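Local coordinates for lysozyme (Penaeus vannamei, PDB 6UKC), which probably hydrolyses beta-1,4 linkages between N-acetylmuramic acid and N-acetylglucosamine in bacterial peptidoglycan, and those of chitodextrins, as a C-type lysozyme of innate immunity, at residues F7-F12 with S38-A43; W30-E35 with D127-E132. All blocks are in the same frame, centred on the assembly; numbering follows the deposited sequence.

Contact 1: residues F7-F12 with S38-A43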
# COMPACT_ATOMS: atom_id res chain seq x y z
N PHE A 7 -5.25 -5.70 10.29
CA PHE A 7 -5.94 -6.78 9.55
C PHE A 7 -5.18 -8.11 9.72
O PHE A 7 -3.92 -8.15 9.76
CB PHE A 7 -6.05 -6.40 8.07
CG PHE A 7 -7.01 -5.28 7.76
CD1 PHE A 7 -8.35 -5.53 7.56
CD2 PHE A 7 -6.56 -3.96 7.64
CE1 PHE A 7 -9.23 -4.50 7.26
CE2 PHE A 7 -7.44 -2.94 7.32
CZ PHE A 7 -8.77 -3.22 7.11
N GLY A 8 -5.92 -9.22 9.75
CA GLY A 8 -5.38 -10.51 9.29
C GLY A 8 -5.13 -10.48 7.78
O GLY A 8 -5.84 -9.77 7.08
N LYS A 9 -4.14 -11.23 7.30
CA LYS A 9 -3.76 -11.28 5.86
C LYS A 9 -4.98 -11.67 4.99
O LYS A 9 -5.29 -10.96 4.03
CB LYS A 9 -2.60 -12.26 5.70
CG LYS A 9 -2.22 -12.63 4.28
CD LYS A 9 -1.17 -13.71 4.24
CE LYS A 9 -1.01 -14.32 2.86
NZ LYS A 9 0.13 -15.27 2.83
N CYS A 10 -5.63 -12.79 5.30
CA CYS A 10 -6.83 -13.29 4.57
C CYS A 10 -8.00 -12.32 4.78
O CYS A 10 -8.74 -12.09 3.82
CB CYS A 10 -7.17 -14.71 5.00
SG CYS A 10 -5.80 -15.84 4.69
N GLU A 11 -8.13 -11.73 5.97
CA GLU A 11 -9.17 -10.70 6.23
C GLU A 11 -8.97 -9.50 5.29
O GLU A 11 -9.93 -8.97 4.71
CB GLU A 11 -9.07 -10.25 7.67
CG GLU A 11 -10.18 -9.29 8.07
CD GLU A 11 -9.89 -8.54 9.36
OE1 GLU A 11 -10.62 -7.61 9.65
OE2 GLU A 11 -8.94 -8.91 10.06
N PHE A 12 -7.73 -9.09 5.13
CA PHE A 12 -7.35 -7.97 4.24
C PHE A 12 -7.61 -8.40 2.79
O PHE A 12 -8.20 -7.57 2.04
CB PHE A 12 -5.91 -7.56 4.48
CG PHE A 12 -5.49 -6.34 3.72
CD1 PHE A 12 -6.16 -5.14 3.88
CD2 PHE A 12 -4.43 -6.39 2.84
CE1 PHE A 12 -5.77 -4.02 3.18
CE2 PHE A 12 -4.06 -5.26 2.13
CZ PHE A 12 -4.72 -4.08 2.30
N SER A 38 3.95 -2.97 6.68
CA SER A 38 3.27 -2.49 7.92
C SER A 38 2.69 -3.59 8.80
O SER A 38 2.10 -3.21 9.82
CB SER A 38 2.16 -1.56 7.53
OG SER A 38 1.12 -2.29 6.88
N SER A 39 2.82 -4.87 8.45
CA SER A 39 2.11 -6.01 9.09
C SER A 39 0.60 -5.74 9.12
O SER A 39 -0.04 -6.03 10.15
CB SER A 39 2.66 -6.28 10.44
OG SER A 39 4.06 -6.45 10.35
N PHE A 40 0.06 -5.17 8.04
CA PHE A 40 -1.38 -4.86 7.83
C PHE A 40 -1.93 -4.00 8.98
O PHE A 40 -3.16 -4.11 9.28
CB PHE A 40 -2.21 -6.14 7.76
CG PHE A 40 -1.67 -7.23 6.88
CD1 PHE A 40 -1.91 -7.22 5.51
CD2 PHE A 40 -0.93 -8.26 7.42
CE1 PHE A 40 -1.46 -8.26 4.70
CE2 PHE A 40 -0.48 -9.30 6.62
CZ PHE A 40 -0.74 -9.30 5.27
N ASN A 41 -1.07 -3.17 9.57
CA ASN A 41 -1.43 -2.24 10.67
C ASN A 41 -1.71 -0.85 10.08
O ASN A 41 -0.74 -0.16 9.64
CB ASN A 41 -0.35 -2.25 11.75
CG ASN A 41 -0.52 -1.16 12.79
OD1 ASN A 41 -1.64 -0.70 13.07
ND2 ASN A 41 0.60 -0.74 13.35
N THR A 42 -2.98 -0.45 10.10
CA THR A 42 -3.47 0.81 9.49
C THR A 42 -2.88 2.05 10.18
O THR A 42 -2.97 3.13 9.59
CB THR A 42 -5.00 0.90 9.54
OG1 THR A 42 -5.45 0.97 10.90
CG2 THR A 42 -5.65 -0.27 8.83
N ALA A 43 -2.34 1.93 11.41
CA ALA A 43 -1.77 3.04 12.19
C ALA A 43 -0.23 2.99 12.18
O ALA A 43 0.36 3.87 12.83
CB ALA A 43 -2.32 3.04 13.60

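Contact 2: residues W30-E35 with D127-E132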
# COMPACT_ATOMS: atom_id res chain seq x y z
N TRP A 30 -1.25 -6.33 -3.37
CA TRP A 30 -1.47 -5.36 -2.26
C TRP A 30 -1.28 -6.10 -0.92
O TRP A 30 -0.63 -5.52 -0.00
CB TRP A 30 -2.82 -4.62 -2.37
CG TRP A 30 -2.92 -3.62 -3.48
CD1 TRP A 30 -3.93 -3.54 -4.40
CD2 TRP A 30 -2.02 -2.53 -3.78
NE1 TRP A 30 -3.71 -2.50 -5.27
CE2 TRP A 30 -2.55 -1.86 -4.92
CE3 TRP A 30 -0.83 -2.05 -3.22
CZ2 TRP A 30 -1.93 -0.75 -5.49
CZ3 TRP A 30 -0.20 -0.97 -3.80
CH2 TRP A 30 -0.75 -0.32 -4.91
N VAL A 31 -1.77 -7.33 -0.80
CA VAL A 31 -1.61 -8.12 0.46
C VAL A 31 -0.11 -8.25 0.80
O VAL A 31 0.31 -7.99 1.99
CB VAL A 31 -2.29 -9.49 0.32
CG1 VAL A 31 -1.93 -10.43 1.45
CG2 VAL A 31 -3.81 -9.35 0.20
N CYS A 32 0.69 -8.67 -0.19
CA CYS A 32 2.15 -8.89 -0.01
C CYS A 32 2.80 -7.58 0.45
O CYS A 32 3.61 -7.61 1.46
CB CYS A 32 2.80 -9.41 -1.28
SG CYS A 32 4.51 -9.94 -0.98
N ILE A 33 2.50 -6.48 -0.26
CA ILE A 33 3.09 -5.14 0.03
C ILE A 33 2.70 -4.73 1.45
O ILE A 33 3.63 -4.36 2.20
CB ILE A 33 2.72 -4.08 -1.03
CG1 ILE A 33 3.41 -4.41 -2.35
CG2 ILE A 33 3.06 -2.68 -0.54
CD1 ILE A 33 2.81 -3.69 -3.54
N ALA A 34 1.40 -4.85 1.81
CA ALA A 34 0.91 -4.50 3.17
C ALA A 34 1.61 -5.34 4.24
O ALA A 34 1.94 -4.79 5.32
CB ALA A 34 -0.59 -4.67 3.27
N GLU A 35 1.72 -6.66 4.01
CA GLU A 35 2.36 -7.53 5.03
C GLU A 35 3.72 -6.90 5.38
O GLU A 35 3.96 -6.61 6.58
CB GLU A 35 2.54 -8.97 4.57
CG GLU A 35 2.89 -9.87 5.74
CD GLU A 35 3.23 -11.32 5.45
OE1 GLU A 35 4.10 -11.81 6.13
OE2 GLU A 35 2.60 -11.95 4.56
N ASP A 127 0.55 -16.43 -5.99
CA ASP A 127 -0.58 -17.39 -5.94
C ASP A 127 -0.30 -18.42 -4.83
O ASP A 127 -1.19 -18.61 -3.98
CB ASP A 127 -0.89 -17.93 -7.33
CG ASP A 127 -1.58 -16.87 -8.16
OD1 ASP A 127 -2.59 -16.30 -7.69
OD2 ASP A 127 -1.06 -16.56 -9.24
N GLN A 128 0.91 -18.97 -4.78
CA GLN A 128 1.35 -19.78 -3.60
C GLN A 128 1.19 -18.96 -2.31
O GLN A 128 0.54 -19.45 -1.36
CB GLN A 128 2.79 -20.26 -3.77
CG GLN A 128 3.21 -21.15 -2.61
CD GLN A 128 2.42 -22.43 -2.47
OE1 GLN A 128 1.97 -23.04 -3.43
NE2 GLN A 128 2.33 -22.92 -1.26
N TYR A 129 1.74 -17.74 -2.27
CA TYR A 129 1.70 -16.84 -1.09
C TYR A 129 0.25 -16.67 -0.60
O TYR A 129 0.02 -16.70 0.65
CB TYR A 129 2.41 -15.52 -1.44
CG TYR A 129 2.19 -14.40 -0.47
CD1 TYR A 129 2.94 -14.29 0.69
CD2 TYR A 129 1.22 -13.43 -0.71
CE1 TYR A 129 2.74 -13.26 1.60
CE2 TYR A 129 1.00 -12.40 0.20
CZ TYR A 129 1.75 -12.33 1.36
OH TYR A 129 1.55 -11.33 2.26
N MET A 130 -0.71 -16.53 -1.53
CA MET A 130 -2.15 -16.33 -1.22
C MET A 130 -2.87 -17.67 -0.97
O MET A 130 -4.09 -17.63 -0.59
CB MET A 130 -2.84 -15.59 -2.37
CG MET A 130 -2.43 -14.13 -2.50
SD MET A 130 -2.66 -13.19 -0.97
CE MET A 130 -4.39 -13.52 -0.66
N ALA A 131 -2.18 -18.81 -1.14
CA ALA A 131 -2.84 -20.14 -1.10
C ALA A 131 -3.55 -20.34 0.25
O ALA A 131 -4.67 -20.89 0.25
CB ALA A 131 -1.85 -21.24 -1.39
N GLU A 132 -2.98 -19.89 1.36
CA GLU A 132 -3.61 -20.09 2.69
C GLU A 132 -4.92 -19.31 2.76
O GLU A 132 -5.73 -19.70 3.60
CB GLU A 132 -2.70 -19.65 3.83
CG GLU A 132 -2.61 -18.15 3.94
CD GLU A 132 -1.92 -17.71 5.21
OE1 GLU A 132 -0.82 -17.13 5.10
OE2 GLU A 132 -2.48 -17.98 6.30

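Contact 1: residues F7-F12 with S38-A43
F40 turns its CG beside its own backbone N and anti to its carbonyl carbon (chi1 -46°), which lays the ring against the first turn of helix 9-20; F12, with CG anti to the backbone N (chi1 -174°), brings its own ring to the edge of F40. CD2 of F12 and CD1 of F40 approach to 3.8 Å, the two planes too obliquely set for either a stack or an edge-to-face pair. One face of the F40 ring is covered by K9: its CA stands 4.0 Å from the ring centroid in a CH-pi contact, and K9 CB comes within 3.5 Å of F40 CZ. Beyond CG the lysine chain runs extended, away from the loop, to Y129 and E132 of helix 126-134. The backbones are joined where F7 N donates to F40 O (2.8 Å), and beside that bond CE2 of F7 meets CG2 of T42 at 3.6 Å. This is the alpha domain of the C-type lysozyme fold, where the N-terminal helix packs on the loop leading from helix 24-38 to the beta-sheet. That loop begins with a type I' turn, S38 to N41, closed by N41 N to S38 O; S39 and F40 both have positive phi. On the other segment, G8 is the N-cap of helix 9-20, and the carboxylate of E11, three residues on, accepts from G8 N (OE2, 3.1 Å), which comes from above the carboxylate plane. T42 OG1 bonds to K5 O, tying the loop to the residues just before F7.

Contact 2: residues W30-E35 with D127-E132
Helices 24-38 and 126-134 of the lysozyme alpha domain meet here; the axes of segments 30-35 and 127-132 cross at 79°, 10.9 Å apart at closest approach. Y129 bridges that gap. With CG anti to its backbone N (chi1 167°), its ring reaches across to helix 24-38, and its OH donates to E35 OE2 over 2.6 Å, meeting the oxygen on the anti side and somewhat out of the carboxylate plane. The planes of ring and carboxylate are only 19° from parallel, and OE2 lies at the ring edge. C32 SG, disulfide-bonded to C121, sits over one face of the ring, 4.5 Å from its centroid, while C32 CB touches Y129 CE2 at 3.8 Å. V31 CG1 also reaches that CE2 atom (3.7 Å) and meets M130 SD tip to tip at 3.7 Å; the bent methionine chain carries its sulfur toward the valine. C32 SG on one face and the K9 ammonium on the other, with the OH held by E35, would restrict the ring's rotation. A C-terminal helix packed beside helix 24-38, with the C32-C121 and C10-C133 disulfides nearby, belongs to the disulfide-braced alpha domain of C-type lysozymes.

How the contacts relate
Contacts 1 and 2, their centres 11 Å apart, share helix 24-38: its residues 30-35 form one side of contact 2, and the loop 38-43 follows from its end. K9 joins them, its NZ lying 2.6 Å from Y129 O, a probable hydrogen bond, and 3.1 Å from E132 OE1, a salt bridge. F40 packs back on the helix, CE1 at 3.3 Å from V31 O and CZ at 3.4 Å from E35 CB. The C10-C133 disulfide ties helix 9-20 to helix 126-134. By analogy with other C-type lysozymes, the catalytic glutamate is probably two residues beyond E35, directly before loop 38-43, so E35 itself is probably not that residue.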